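PDB 6LYJ: uracil-DNA glycosylase from Epstein-Barr virus, which is a viral member of the uracil-DNA glycosylase superfamily, built as an alpha/beta protein around a short parallel beta sheet. Local coordinates for residues I83-L88 with Q143-L148. Numbering follows the deposited sequence.
Sequences IKVVIL and QGVLLL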
ATOM      1  N   ILE A  83     -10.388  15.369 -11.009  1.00 22.05           N
ATOM      2  CA  ILE A  83      -9.924  14.022 -10.697  1.00 21.23           C
ATOM      3  C   ILE A  83     -10.547  13.027 -11.667  1.00 22.25           C
ATOM      4  O   ILE A  83     -11.758  13.057 -11.923  1.00 21.13           O
ATOM      5  CB  ILE A  83     -10.238  13.667  -9.236  1.00 18.72           C
ATOM      6  CG1 ILE A  83      -9.371  14.519  -8.303  1.00 16.69           C
ATOM      7  CG2 ILE A  83     -10.045  12.173  -8.988  1.00 13.46           C
ATOM      8  CD1 ILE A  83      -9.786  14.468  -6.858  1.00 15.91           C
ATOM      9  N   LYS A  84      -9.707  12.160 -12.240  1.00 16.95           N
ATOM     10  CA  LYS A  84     -10.123  11.155 -13.209  1.00 16.82           C
ATOM     11  C   LYS A  84      -9.861   9.728 -12.762  1.00 18.98           C
ATOM     12  O   LYS A  84     -10.531   8.813 -13.245  1.00 18.06           O
ATOM     13  CB  LYS A  84      -9.412  11.369 -14.558  1.00 20.36           C
ATOM     14  CG  LYS A  84      -9.721  12.684 -15.242  1.00 22.56           C
ATOM     15  CD  LYS A  84      -8.737  12.946 -16.376  1.00 28.97           C
ATOM     16  CE  LYS A  84      -9.019  14.270 -17.061  1.00 31.54           C
ATOM     17  NZ  LYS A  84      -8.056  14.551 -18.165  1.00 27.94           N
ATOM     18  N   VAL A  85      -8.874   9.507 -11.896  1.00 20.78           N
ATOM     19  CA  VAL A  85      -8.522   8.181 -11.410  1.00 17.54           C
ATOM     20  C   VAL A  85      -8.234   8.290  -9.920  1.00 19.48           C
ATOM     21  O   VAL A  85      -7.522   9.202  -9.484  1.00 15.93           O
ATOM     22  CB  VAL A  85      -7.308   7.586 -12.156  1.00 13.43           C
ATOM     23  CG1 VAL A  85      -6.990   6.191 -11.631  1.00 13.03           C
ATOM     24  CG2 VAL A  85      -7.563   7.534 -13.650  1.00 14.22           C
ATOM     25  N   VAL A  86      -8.792   7.369  -9.140  1.00 20.80           N
ATOM     26  CA  VAL A  86      -8.531   7.267  -7.709  1.00 15.28           C
ATOM     27  C   VAL A  86      -7.853   5.928  -7.456  1.00 14.47           C
ATOM     28  O   VAL A  86      -8.375   4.878  -7.848  1.00 14.29           O
ATOM     29  CB  VAL A  86      -9.815   7.397  -6.873  1.00 14.09           C
ATOM     30  CG1 VAL A  86      -9.492   7.237  -5.393  1.00 11.27           C
ATOM     31  CG2 VAL A  86     -10.471   8.748  -7.118  1.00 13.13           C
ATOM     32  N   ILE A  87      -6.679   5.973  -6.835  1.00 11.18           N
ATOM     33  CA  ILE A  87      -5.936   4.786  -6.430  1.00 19.23           C
ATOM     34  C   ILE A  87      -5.847   4.809  -4.911  1.00 17.41           C
ATOM     35  O   ILE A  87      -5.369   5.793  -4.330  1.00 16.64           O
ATOM     36  CB  ILE A  87      -4.537   4.753  -7.064  1.00 25.43           C
ATOM     37  CG1 ILE A  87      -4.644   4.748  -8.592  1.00 11.56           C
ATOM     38  CG2 ILE A  87      -3.764   3.538  -6.579  1.00 23.55           C
ATOM     39  CD1 ILE A  87      -3.321   4.897  -9.300  1.00 11.75           C
ATOM     40  N   LEU A  88      -6.301   3.733  -4.269  1.00 12.81           N
ATOM     41  CA  LEU A  88      -6.344   3.650  -2.813  1.00 13.07           C
ATOM     42  C   LEU A  88      -5.154   2.873  -2.265  1.00 16.64           C
ATOM     43  O   LEU A  88      -4.879   1.751  -2.703  1.00 16.00           O
ATOM     44  CB  LEU A  88      -7.636   2.983  -2.337  1.00 15.18           C
ATOM     45  CG  LEU A  88      -8.948   3.710  -2.621  1.00 19.95           C
ATOM     46  CD1 LEU A  88     -10.060   3.127  -1.769  1.00 19.87           C
ATOM     47  CD2 LEU A  88      -8.797   5.205  -2.368  1.00 21.48           C
ATOM     48  N   GLN A 143      -1.950  15.148 -13.169  1.00 21.04           N
ATOM     49  CA  GLN A 143      -2.884  14.871 -14.256  1.00 22.45           C
ATOM     50  C   GLN A 143      -4.257  14.415 -13.768  1.00 22.87           C
ATOM     51  O   GLN A 143      -5.076  13.975 -14.583  1.00 22.66           O
ATOM     52  CB  GLN A 143      -2.309  13.820 -15.208  1.00 22.02           C
ATOM     53  CG  GLN A 143      -1.068  14.258 -15.953  1.00 23.26           C
ATOM     54  CD  GLN A 143      -0.541  13.161 -16.853  1.00 22.40           C
ATOM     55  OE1 GLN A 143      -1.162  12.824 -17.862  1.00 22.06           O
ATOM     56  NE2 GLN A 143       0.602  12.591 -16.489  1.00 18.58           N
ATOM     57  N   GLY A 144      -4.528  14.502 -12.468  1.00 18.90           N
ATOM     58  CA  GLY A 144      -5.808  14.081 -11.935  1.00 20.00           C
ATOM     59  C   GLY A 144      -5.882  12.666 -11.408  1.00 18.47           C
ATOM     60  O   GLY A 144      -6.988  12.132 -11.267  1.00 18.88           O
ATOM     61  N   VAL A 145      -4.756  12.038 -11.098  1.00 18.10           N
ATOM     62  CA  VAL A 145      -4.765  10.761 -10.390  1.00 18.76           C
ATOM     63  C   VAL A 145      -4.669  11.057  -8.900  1.00 16.49           C
ATOM     64  O   VAL A 145      -3.667  11.607  -8.432  1.00 16.63           O
ATOM     65  CB  VAL A 145      -3.620   9.849 -10.853  1.00 16.50           C
ATOM     66  CG1 VAL A 145      -3.644   8.538 -10.076  1.00 17.30           C
ATOM     67  CG2 VAL A 145      -3.714   9.580 -12.353  1.00 13.48           C
ATOM     68  N   LEU A 146      -5.711  10.701  -8.153  1.00 16.19           N
ATOM     69  CA  LEU A 146      -5.729  10.906  -6.711  1.00 14.56           C
ATOM     70  C   LEU A 146      -5.152   9.671  -6.031  1.00 16.27           C
ATOM     71  O   LEU A 146      -5.727   8.581  -6.120  1.00 14.32           O
ATOM     72  CB  LEU A 146      -7.145  11.197  -6.210  1.00 17.01           C
ATOM     73  CG  LEU A 146      -7.204  11.764  -4.789  1.00 14.87           C
ATOM     74  CD1 LEU A 146      -6.707  13.204  -4.800  1.00 14.02           C
ATOM     75  CD2 LEU A 146      -8.606  11.687  -4.196  1.00 12.54           C
ATOM     76  N   LEU A 147      -4.016   9.848  -5.362  1.00 16.46           N
ATOM     77  CA  LEU A 147      -3.292   8.766  -4.697  1.00 15.32           C
ATOM     78  C   LEU A 147      -3.615   8.847  -3.209  1.00 14.89           C
ATOM     79  O   LEU A 147      -2.894   9.469  -2.427  1.00 13.34           O
ATOM     80  CB  LEU A 147      -1.796   8.882  -4.969  1.00 19.89           C
ATOM     81  CG  LEU A 147      -1.407   8.750  -6.448  1.00 19.39           C
ATOM     82  CD1 LEU A 147      -0.072   9.423  -6.728  1.00 18.42           C
ATOM     83  CD2 LEU A 147      -1.365   7.282  -6.854  1.00 19.01           C
ATOM     84  N   LEU A 148      -4.716   8.211  -2.820  1.00 12.72           N
ATOM     85  CA  LEU A 148      -5.337   8.409  -1.517  1.00 10.08           C
ATOM     86  C   LEU A 148      -5.100   7.197  -0.624  1.00 13.31           C
ATOM     87  O   LEU A 148      -5.647   6.118  -0.873  1.00 15.30           O
ATOM     88  CB  LEU A 148      -6.832   8.674  -1.680  1.00 16.34           C
ATOM     89  CG  LEU A 148      -7.613   8.832  -0.376  1.00 16.21           C
ATOM     90  CD1 LEU A 148      -7.085  10.018   0.414  1.00 16.59           C
ATOM     91  CD2 LEU A 148      -9.107   8.983  -0.673  1.00 15.45           C
TER
HETATM   92  O   HOH W   1      -5.458  14.808 -17.082  1.00 22.33           O
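Two neighbouring strands of the central parallel sheet meet here, with Val-85 to Leu-88 paired in step with Val-145 to Leu-148. The axes of these two segments come within 4.6 Å, at 18° between their directions. Donors alternate between the two parallel strands. Leu-146 N gives to Val-85 O at 2.7 Å. Ile-87 bridges both neighbours of Leu-147, giving N to Leu-146 O and taking Leu-148 N at its O. At the start of the pair Gly-144 O takes two donors. Lys-84 N lies 2.9 Å from Gly-144 O, and Val-85 N is 3.3 Å from the same oxygen. Gly-144, with positive phi (94°), is also the C-prime residue of the Schellman motif that ends helix 138-142, so the chain passes from helix end to strand within a few residues.

On one face, Ile-87 extends CD1 over Val-145 and beside Leu-147. Its CG1 is anti to the carbonyl carbon (chi1 -60°), which turns the longer branch back toward the strand start. Ile-87 CD1 comes within 3.7 Å of Val-145 CG1 and 3.9 Å of Leu-147 CD2. On the other face, Leu-88 and Leu-148 lie side by side, with Leu-88 CD2 4.0 Å from Leu-148 CB. Ile-83 crosses Leu-146 at a slant and sets CD1 against both of its methyls. Helix 167-181 covers this face through Leu-178 and Ile-175, and Trp-34 of helix 32-38 touches Ile-83 and Leu-146.

The extended Lys-84 side chain runs alongside the Gln-143 carbonyl. Its NZ donates to a water 2.8 Å away, which donates to Gln-143 O; NZ also bonds Gly-249 O. Strand 186-190 flanks strand 85-89 on its other edge. The arrangement is typical of the parallel sheet core of the uracil-DNA glycosylase alpha/beta fold, with strand order 2-1-3-4.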